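Local coordinates for protein peptide methionine sulfoxide reductase MsrA (Treponema denticola ATCC 35405, PDB 5FA9) that probably repairs oxidised proteins by reducing both epimers of methionine sulfoxide back to methionine, with an MsrA and an MsrB part fused in one chain, at residues B[18-22]-B[71-75]; B[61-67]-B[236-241]. The protein carries 2 engineered substitutions. All coordinates share one frame; numbering follows the deposited sequence.

Contact 1: residues B[18-22]-B[71-75]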
ATOM      1  N   TYR B  18      12.380  -1.236 -15.618  1.00 41.89           N
ATOM      2  CA  TYR B  18      11.277  -1.862 -16.335  1.00 41.85           C
ATOM      3  C   TYR B  18       9.946  -1.638 -15.624  1.00 39.23           C
ATOM      4  O   TYR B  18       9.007  -1.092 -16.204  1.00 35.87           O
ATOM      5  CB  TYR B  18      11.533  -3.362 -16.507  1.00 39.79           C
ATOM      6  CG  TYR B  18      10.474  -4.077 -17.318  1.00 41.17           C
ATOM      7  CD1 TYR B  18      10.574  -4.168 -18.699  1.00 47.52           C
ATOM      8  CD2 TYR B  18       9.376  -4.663 -16.700  1.00 39.17           C
ATOM      9  CE1 TYR B  18       9.608  -4.819 -19.444  1.00 49.78           C
ATOM     10  CE2 TYR B  18       8.406  -5.315 -17.435  1.00 47.65           C
ATOM     11  CZ  TYR B  18       8.527  -5.391 -18.807  1.00 47.12           C
ATOM     12  OH  TYR B  18       7.563  -6.042 -19.542  1.00 45.76           O
ATOM     13  N   PHE B  19       9.873  -2.064 -14.366  1.00 35.68           N
ATOM     14  CA  PHE B  19       8.616  -2.062 -13.623  1.00 38.08           C
ATOM     15  C   PHE B  19       8.092  -0.663 -13.310  1.00 45.24           C
ATOM     16  O   PHE B  19       6.901  -0.487 -13.058  1.00 47.18           O
ATOM     17  CB  PHE B  19       8.772  -2.854 -12.322  1.00 42.48           C
ATOM     18  CG  PHE B  19       8.652  -4.339 -12.502  1.00 37.56           C
ATOM     19  CD1 PHE B  19       7.407  -4.945 -12.533  1.00 38.10           C
ATOM     20  CD2 PHE B  19       9.780  -5.129 -12.644  1.00 36.80           C
ATOM     21  CE1 PHE B  19       7.289  -6.312 -12.702  1.00 41.10           C
ATOM     22  CE2 PHE B  19       9.670  -6.496 -12.813  1.00 37.57           C
ATOM     23  CZ  PHE B  19       8.422  -7.087 -12.843  1.00 41.10           C
ATOM     24  N   ARG B  20       8.975   0.330 -13.330  1.00 45.18           N
ATOM     25  CA  ARG B  20       8.562   1.706 -13.071  1.00 43.32           C
ATOM     26  C   ARG B  20       7.708   2.251 -14.215  1.00 37.09           C
ATOM     27  O   ARG B  20       7.018   3.258 -14.060  1.00 46.75           O
ATOM     28  CB  ARG B  20       9.781   2.605 -12.848  1.00 42.67           C
ATOM     29  CG  ARG B  20      10.557   2.938 -14.111  1.00 52.35           C
ATOM     30  CD  ARG B  20      11.845   3.678 -13.784  1.00 65.25           C
ATOM     31  NE  ARG B  20      11.606   4.870 -12.975  1.00 60.77           N
ATOM     32  CZ  ARG B  20      11.225   6.045 -13.465  1.00 64.72           C
ATOM     33  NH1 ARG B  20      11.035   6.193 -14.769  1.00 68.04           N
ATOM     34  NH2 ARG B  20      11.032   7.075 -12.651  1.00 67.83           N
ATOM     35  N   GLN B  21       7.756   1.577 -15.360  1.00 37.36           N
ATOM     36  CA  GLN B  21       7.020   2.009 -16.543  1.00 36.56           C
ATOM     37  C   GLN B  21       5.645   1.356 -16.628  1.00 34.98           C
ATOM     38  O   GLN B  21       4.860   1.662 -17.526  1.00 38.13           O
ATOM     39  CB  GLN B  21       7.814   1.693 -17.810  1.00 38.84           C
ATOM     40  CG  GLN B  21       9.153   2.396 -17.902  1.00 47.97           C
ATOM     41  CD  GLN B  21       9.879   2.082 -19.193  1.00 41.90           C
ATOM     42  OE1 GLN B  21       9.536   2.604 -20.253  1.00 56.22           O
ATOM     43  NE2 GLN B  21      10.885   1.219 -19.111  1.00 43.18           N
ATOM     44  N   ILE B  22       5.357   0.458 -15.693  1.00 36.53           N
ATOM     45  CA  ILE B  22       4.111  -0.297 -15.720  1.00 38.26           C
ATOM     46  C   ILE B  22       3.024   0.397 -14.907  1.00 40.42           C
ATOM     47  O   ILE B  22       3.229   0.717 -13.737  1.00 39.25           O
ATOM     48  CB  ILE B  22       4.314  -1.728 -15.186  1.00 38.05           C
ATOM     49  CG1 ILE B  22       5.337  -2.471 -16.046  1.00 37.79           C
ATOM     50  CG2 ILE B  22       2.995  -2.484 -15.158  1.00 34.11           C
ATOM     51  CD1 ILE B  22       5.788  -3.785 -15.458  1.00 54.79           C
ATOM     52  N   HIS B  71       5.104 -10.071 -16.230  1.00 29.93           N
ATOM     53  CA  HIS B  71       6.181  -9.162 -16.607  1.00 38.82           C
ATOM     54  C   HIS B  71       7.520  -9.671 -16.092  1.00 32.13           C
ATOM     55  O   HIS B  71       8.533  -9.604 -16.790  1.00 47.07           O
ATOM     56  CB  HIS B  71       5.926  -7.750 -16.069  1.00 31.34           C
ATOM     57  CG  HIS B  71       4.882  -6.990 -16.826  1.00 33.59           C
ATOM     58  ND1 HIS B  71       5.089  -6.511 -18.102  1.00 40.35           N
ATOM     59  CD2 HIS B  71       3.628  -6.613 -16.482  1.00 39.92           C
ATOM     60  CE1 HIS B  71       4.004  -5.879 -18.514  1.00 41.43           C
ATOM     61  NE2 HIS B  71       3.103  -5.926 -17.550  1.00 41.93           N
ATOM     62  N   TYR B  72       7.515 -10.169 -14.861  1.00 33.58           N
ATOM     63  CA  TYR B  72       8.726 -10.657 -14.214  1.00 35.36           C
ATOM     64  C   TYR B  72       9.361 -11.809 -14.987  1.00 46.51           C
ATOM     65  O   TYR B  72      10.561 -11.790 -15.267  1.00 37.27           O
ATOM     66  CB  TYR B  72       8.420 -11.089 -12.778  1.00 37.18           C
ATOM     67  CG  TYR B  72       9.570 -11.785 -12.086  1.00 45.59           C
ATOM     68  CD1 TYR B  72      10.707 -11.083 -11.708  1.00 35.17           C
ATOM     69  CD2 TYR B  72       9.510 -13.143 -11.797  1.00 35.90           C
ATOM     70  CE1 TYR B  72      11.758 -11.716 -11.074  1.00 33.37           C
ATOM     71  CE2 TYR B  72      10.555 -13.782 -11.159  1.00 38.49           C
ATOM     72  CZ  TYR B  72      11.678 -13.065 -10.801  1.00 38.26           C
ATOM     73  OH  TYR B  72      12.723 -13.697 -10.168  1.00 41.50           O
ATOM     74  N   PHE B  73       8.554 -12.805 -15.335  1.00 37.55           N
ATOM     75  CA  PHE B  73       9.044 -13.962 -16.078  1.00 39.88           C
ATOM     76  C   PHE B  73       9.428 -13.589 -17.507  1.00 43.76           C
ATOM     77  O   PHE B  73      10.202 -14.294 -18.155  1.00 38.80           O
ATOM     78  CB  PHE B  73       7.997 -15.077 -16.088  1.00 40.60           C
ATOM     79  CG  PHE B  73       8.050 -15.970 -14.880  1.00 42.50           C
ATOM     80  CD1 PHE B  73       7.309 -15.675 -13.747  1.00 42.42           C
ATOM     81  CD2 PHE B  73       8.846 -17.105 -14.876  1.00 36.88           C
ATOM     82  CE1 PHE B  73       7.359 -16.495 -12.635  1.00 40.84           C
ATOM     83  CE2 PHE B  73       8.899 -17.930 -13.767  1.00 38.21           C
ATOM     84  CZ  PHE B  73       8.155 -17.624 -12.645  1.00 36.77           C
ATOM     85  N   ARG B  74       8.884 -12.479 -17.993  1.00 39.16           N
ATOM     86  CA  ARG B  74       9.172 -12.011 -19.343  1.00 34.57           C
ATOM     87  C   ARG B  74      10.603 -11.492 -19.465  1.00 46.12           C
ATOM     88  O   ARG B  74      11.240 -11.636 -20.510  1.00 45.65           O
ATOM     89  CB  ARG B  74       8.181 -10.916 -19.746  1.00 37.85           C
ATOM     90  CG  ARG B  74       8.520 -10.208 -21.047  1.00 46.70           C
ATOM     91  CD  ARG B  74       7.775  -8.891 -21.160  1.00 48.53           C
ATOM     92  NE  ARG B  74       7.774  -8.371 -22.524  1.00 47.08           N
ATOM     93  CZ  ARG B  74       7.148  -7.259 -22.896  1.00 53.80           C
ATOM     94  NH1 ARG B  74       6.472  -6.547 -22.004  1.00 49.24           N
ATOM     95  NH2 ARG B  74       7.198  -6.858 -24.158  1.00 72.95           N
ATOM     96  N   ILE B  75      11.112 -10.903 -18.387  1.00 39.95           N
ATOM     97  CA  ILE B  75      12.413 -10.242 -18.427  1.00 39.39           C
ATOM     98  C   ILE B  75      13.532 -11.058 -17.781  1.00 38.88           C
ATOM     99  O   ILE B  75      14.648 -10.567 -17.626  1.00 43.57           O
ATOM    100  CB  ILE B  75      12.356  -8.864 -17.739  1.00 34.42           C
ATOM    101  CG1 ILE B  75      12.037  -9.022 -16.250  1.00 37.10           C
ATOM    102  CG2 ILE B  75      11.327  -7.972 -18.415  1.00 43.70           C
ATOM    103  CD1 ILE B  75      12.051  -7.718 -15.482  1.00 33.37           C
TER
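Tyr-18 lays one ring face under a methyl of Ile-75 and pushes its hydroxyl between His-71 and Arg-74, where the end of helix 12-19 packs on the last turn of helix 65-74 in the MsrA part. Ile-75 CG2 stands 3.7 Å from the centroid of the Tyr-18 ring and 11° off its normal, a CH-pi contact over the centre of the face. The other branch of Ile-75 leads elsewhere: with chi1 at 64°, CG1 sits between the backbone N and the carbonyl carbon, and CD1 reaches the Phe-19 ring, 3.8 Å from CE2. One isoleucine thus fits the notch between two successive aromatic side chains. The far end of the Phe-19 ring wedges against the 71-75 backbone, where CZ lies 3.8 Å from Tyr-72 N, and CE1 meets His-71 CB; Leu-7 of strand 2-8 also touches Phe-19. A second methyl-on-ring contact closes the other end: Ile-22 CD1 lies over one face of the His-71 imidazole, offset toward its rim. The type I turn from Phe-19 to Ile-22 brings this methyl there.

Polar chemistry gathers at the Tyr-18 hydroxyl. OH and His-71 ND1, 2.9 Å apart, form a hydrogen bond near the ring planes of both residues. Arg-74 NH1 adds a weak bond to Tyr-18 OH at 2.7 Å, bent to 124°, the guanidinium standing almost perpendicular to the tyrosine ring. On its other nitrogen, His-71 NE2 bonds to Glu-67. The buried phenol and imidazole are therefore linked within an apolar interface, and the positive charge of Arg-74, though its bond is weak and bent, would probably stabilise partial negative charge on the phenol oxygen.

Contact 2: residues B[61-67]-B[236-241]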
ATOM      1  N   SER B  61      -5.990  -2.748  -8.172  1.00 37.17           N
ATOM      2  CA  SER B  61      -7.160  -2.382  -8.964  1.00 37.03           C
ATOM      3  C   SER B  61      -6.768  -2.027 -10.395  1.00 35.33           C
ATOM      4  O   SER B  61      -7.605  -2.037 -11.297  1.00 38.21           O
ATOM      5  CB  SER B  61      -7.903  -1.212  -8.319  1.00 44.87           C
ATOM      6  OG  SER B  61      -7.329   0.029  -8.689  1.00 45.63           O
ATOM      7  N   VAL B  62      -5.493  -1.709 -10.596  1.00 30.58           N
ATOM      8  CA  VAL B  62      -4.992  -1.369 -11.921  1.00 34.33           C
ATOM      9  C   VAL B  62      -4.211  -2.533 -12.521  1.00 35.38           C
ATOM     10  O   VAL B  62      -4.529  -3.009 -13.612  1.00 39.28           O
ATOM     11  CB  VAL B  62      -4.092  -0.121 -11.885  1.00 32.26           C
ATOM     12  CG1 VAL B  62      -3.500   0.144 -13.261  1.00 33.89           C
ATOM     13  CG2 VAL B  62      -4.878   1.086 -11.395  1.00 28.82           C
ATOM     14  N   VAL B  63      -3.188  -2.988 -11.804  1.00 34.17           N
ATOM     15  CA  VAL B  63      -2.389  -4.124 -12.250  1.00 39.30           C
ATOM     16  C   VAL B  63      -2.453  -5.261 -11.229  1.00 34.37           C
ATOM     17  O   VAL B  63      -2.239  -5.055 -10.034  1.00 37.29           O
ATOM     18  CB  VAL B  63      -0.915  -3.719 -12.507  1.00 32.39           C
ATOM     19  CG1 VAL B  63      -0.313  -3.024 -11.291  1.00 23.74           C
ATOM     20  CG2 VAL B  63      -0.087  -4.930 -12.916  1.00 29.06           C
ATOM     21  N   SER B  64      -2.771  -6.459 -11.707  1.00 31.99           N
ATOM     22  CA  SER B  64      -2.877  -7.622 -10.835  1.00 34.33           C
ATOM     23  C   SER B  64      -1.511  -8.245 -10.577  1.00 34.08           C
ATOM     24  O   SER B  64      -0.562  -8.013 -11.327  1.00 33.13           O
ATOM     25  CB  SER B  64      -3.818  -8.665 -11.439  1.00 32.64           C
ATOM     26  OG  SER B  64      -3.322  -9.143 -12.677  1.00 30.25           O
ATOM     27  N   LEU B  65      -1.419  -9.024  -9.504  1.00 38.00           N
ATOM     28  CA  LEU B  65      -0.214  -9.789  -9.203  1.00 31.79           C
ATOM     29  C   LEU B  65       0.133 -10.712 -10.367  1.00 33.67           C
ATOM     30  O   LEU B  65       1.305 -10.959 -10.652  1.00 30.76           O
ATOM     31  CB  LEU B  65      -0.397 -10.599  -7.917  1.00 32.22           C
ATOM     32  CG  LEU B  65       0.783 -11.467  -7.474  1.00 31.85           C
ATOM     33  CD1 LEU B  65       2.030 -10.620  -7.270  1.00 28.99           C
ATOM     34  CD2 LEU B  65       0.439 -12.238  -6.209  1.00 28.46           C
ATOM     35  N   GLN B  66      -0.901 -11.212 -11.038  1.00 33.19           N
ATOM     36  CA  GLN B  66      -0.730 -12.101 -12.181  1.00 36.18           C
ATOM     37  C   GLN B  66       0.042 -11.421 -13.308  1.00 41.68           C
ATOM     38  O   GLN B  66       0.959 -12.009 -13.884  1.00 33.24           O
ATOM     39  CB  GLN B  66      -2.089 -12.586 -12.694  1.00 31.04           C
ATOM     40  CG  GLN B  66      -2.724 -13.698 -11.860  1.00 34.95           C
ATOM     41  CD  GLN B  66      -2.974 -13.289 -10.420  1.00 39.90           C
ATOM     42  OE1 GLN B  66      -3.494 -12.205 -10.150  1.00 34.19           O
ATOM     43  NE2 GLN B  66      -2.599 -14.156  -9.485  1.00 36.87           N
ATOM     44  N   GLU B  67      -0.327 -10.181 -13.620  1.00 32.99           N
ATOM     45  CA  GLU B  67       0.354  -9.433 -14.669  1.00 33.48           C
ATOM     46  C   GLU B  67       1.784  -9.092 -14.260  1.00 29.48           C
ATOM     47  O   GLU B  67       2.704  -9.173 -15.073  1.00 37.38           O
ATOM     48  CB  GLU B  67      -0.412  -8.154 -15.017  1.00 33.01           C
ATOM     49  CG  GLU B  67       0.283  -7.299 -16.071  1.00 29.46           C
ATOM     50  CD  GLU B  67      -0.546  -6.112 -16.516  1.00 43.57           C
ATOM     51  OE1 GLU B  67      -0.008  -5.254 -17.249  1.00 41.78           O
ATOM     52  OE2 GLU B  67      -1.734  -6.035 -16.141  1.00 44.89           O
ATOM     53  N   THR B 236     -14.501  -4.783 -12.394  1.00 37.22           N
ATOM     54  CA  THR B 236     -13.792  -3.949 -11.430  1.00 37.40           C
ATOM     55  C   THR B 236     -12.449  -3.478 -11.977  1.00 30.52           C
ATOM     56  O   THR B 236     -11.870  -2.513 -11.477  1.00 32.92           O
ATOM     57  CB  THR B 236     -13.559  -4.696 -10.105  1.00 35.18           C
ATOM     58  OG1 THR B 236     -12.689  -5.813 -10.330  1.00 41.70           O
ATOM     59  CG2 THR B 236     -14.879  -5.193  -9.536  1.00 27.71           C
ATOM     60  N   LYS B 237     -11.961  -4.162 -13.007  1.00 31.43           N
ATOM     61  CA  LYS B 237     -10.690  -3.813 -13.633  1.00 32.77           C
ATOM     62  C   LYS B 237     -10.544  -4.486 -14.991  1.00 30.73           C
ATOM     63  O   LYS B 237     -11.327  -5.364 -15.347  1.00 29.86           O
ATOM     64  CB  LYS B 237      -9.517  -4.207 -12.733  1.00 29.00           C
ATOM     65  CG  LYS B 237      -9.248  -5.704 -12.689  1.00 36.56           C
ATOM     66  CD  LYS B 237      -8.135  -6.042 -11.710  1.00 31.77           C
ATOM     67  CE  LYS B 237      -6.814  -5.423 -12.137  1.00 37.35           C
ATOM     68  NZ  LYS B 237      -6.349  -5.948 -13.451  1.00 44.73           N
ATOM     69  N   ALA B 238      -9.532  -4.066 -15.744  1.00 27.14           N
ATOM     70  CA  ALA B 238      -9.195  -4.714 -17.004  1.00 32.48           C
ATOM     71  C   ALA B 238      -8.352  -5.953 -16.730  1.00 39.83           C
ATOM     72  O   ALA B 238      -7.755  -6.077 -15.659  1.00 34.81           O
ATOM     73  CB  ALA B 238      -8.458  -3.754 -17.920  1.00 37.08           C
ATOM     74  N   ILE B 239      -8.307  -6.873 -17.688  1.00 29.19           N
ATOM     75  CA  ILE B 239      -7.554  -8.107 -17.505  1.00 32.95           C
ATOM     76  C   ILE B 239      -6.053  -7.813 -17.479  1.00 38.44           C
ATOM     77  O   ILE B 239      -5.299  -8.461 -16.751  1.00 41.97           O
ATOM     78  CB  ILE B 239      -7.890  -9.149 -18.606  1.00 35.77           C
ATOM     79  CG1 ILE B 239      -7.279 -10.510 -18.266  1.00 29.69           C
ATOM     80  CG2 ILE B 239      -7.443  -8.673 -19.985  1.00 30.31           C
ATOM     81  CD1 ILE B 239      -7.746 -11.629 -19.171  1.00 27.67           C
ATOM     82  N   THR B 240      -5.630  -6.825 -18.264  1.00 29.64           N
ATOM     83  CA  THR B 240      -4.249  -6.350 -18.258  1.00 40.31           C
ATOM     84  C   THR B 240      -4.218  -4.829 -18.359  1.00 35.84           C
ATOM     85  O   THR B 240      -5.240  -4.196 -18.623  1.00 34.00           O
ATOM     86  CB  THR B 240      -3.415  -6.942 -19.422  1.00 37.74           C
ATOM     87  OG1 THR B 240      -3.957  -6.504 -20.674  1.00 36.16           O
ATOM     88  CG2 THR B 240      -3.402  -8.465 -19.378  1.00 33.89           C
ATOM     89  N   THR B 241      -3.043  -4.246 -18.149  1.00 38.69           N
ATOM     90  CA  THR B 241      -2.872  -2.803 -18.272  1.00 45.74           C
ATOM     91  C   THR B 241      -2.739  -2.387 -19.734  1.00 48.17           C
ATOM     92  O   THR B 241      -2.712  -1.199 -20.053  1.00 47.68           O
ATOM     93  CB  THR B 241      -1.634  -2.312 -17.499  1.00 42.11           C
ATOM     94  OG1 THR B 241      -0.461  -2.957 -18.010  1.00 38.78           O
ATOM     95  CG2 THR B 241      -1.771  -2.621 -16.017  1.00 34.66           C
TER
HETATM   96  O   HOH W   1      -8.151  -1.527 -14.531  1.00 40.16           O
HETATM   97  O   HOH W   2      -3.656  -6.497 -14.477  1.00 33.39           O
HETATM   98  O   HOH W   3      -5.952  -8.633 -13.936  1.00 38.17           O
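The backbones of 61-67 and 236-241 approach most closely at Ser-61 and Lys-237, whose CA atoms are 6.0 Å apart, with further approaches at Val-63 and Thr-241 and at Glu-67 and Thr-240. The first segment is a loop that turns into helix 65-74 at Ser-64; the second has no regular structure. Ser-64 is the N-cap: its OG accepts a weak bond from Glu-67 N.

Glu-67 reaches across with an extended chain, CG anti to the backbone N (chi1 178°), which sets its carboxylate beside Thr-241. Thr-241 N donates to OE2 of Glu-67 at 3.0 Å, from the syn side and 21° out of the carboxylate plane, and more weakly to OE1; this backbone N-H is the firm evidence for the grip. Thr-241 OG1 also points to Glu-67 OE1, but the 2.5 Å between them is doubtfully short for a hydrogen bond. The threonine methyl, CG2, packs on Val-63 CB at 3.8 Å.

At the other end the Lys-237 chain folds over the loop. CB lies 3.2 Å from Ser-61 O, and bends at chi3 and chi4 bring NZ back to its neighbour Ala-238 O at 2.6 Å, nearly in line with that carbonyl (171°). NZ makes a weak bond to Val-62 O and donates to waters 2 and 3. Water 2 accepts from Ser-64 N and donates to Glu-67 OE2 at 2.6 Å, relaying between ammonium and carboxylate, whose charged atoms are not in contact. Water 3 passes from NZ to Ile-239 O.

Tyr-310 of helix 308-311 touches Ser-64, Glu-67 and Ile-239, while Tyr-58 of strand 51-59 packs on Val-63. The contact thus joins the start of helix 65-74, in the MsrA part, to the loop between strands 234-235 and 244-249 in the MsrB part.

Both contacts are largely buried and use helix 65-74, contact 2 at its start and contact 1 at its last turn, with centres about 14 Å apart. Contact 1 lies wholly inside the MsrA part, pairing this helix with the end of helix 12-19; contact 2 spans the MsrA and MsrB parts of the fusion. The chemistry follows the place: contact 1 relies on rings and methyl groups with one polar cluster, whereas contact 2 is mostly polar and uses bound waters between its segments. The hydrogen bond between His-71 and Glu-67, one helical turn apart, connects the polar cluster of 18-22/71-75 to the carboxylate of 61-67/236-241.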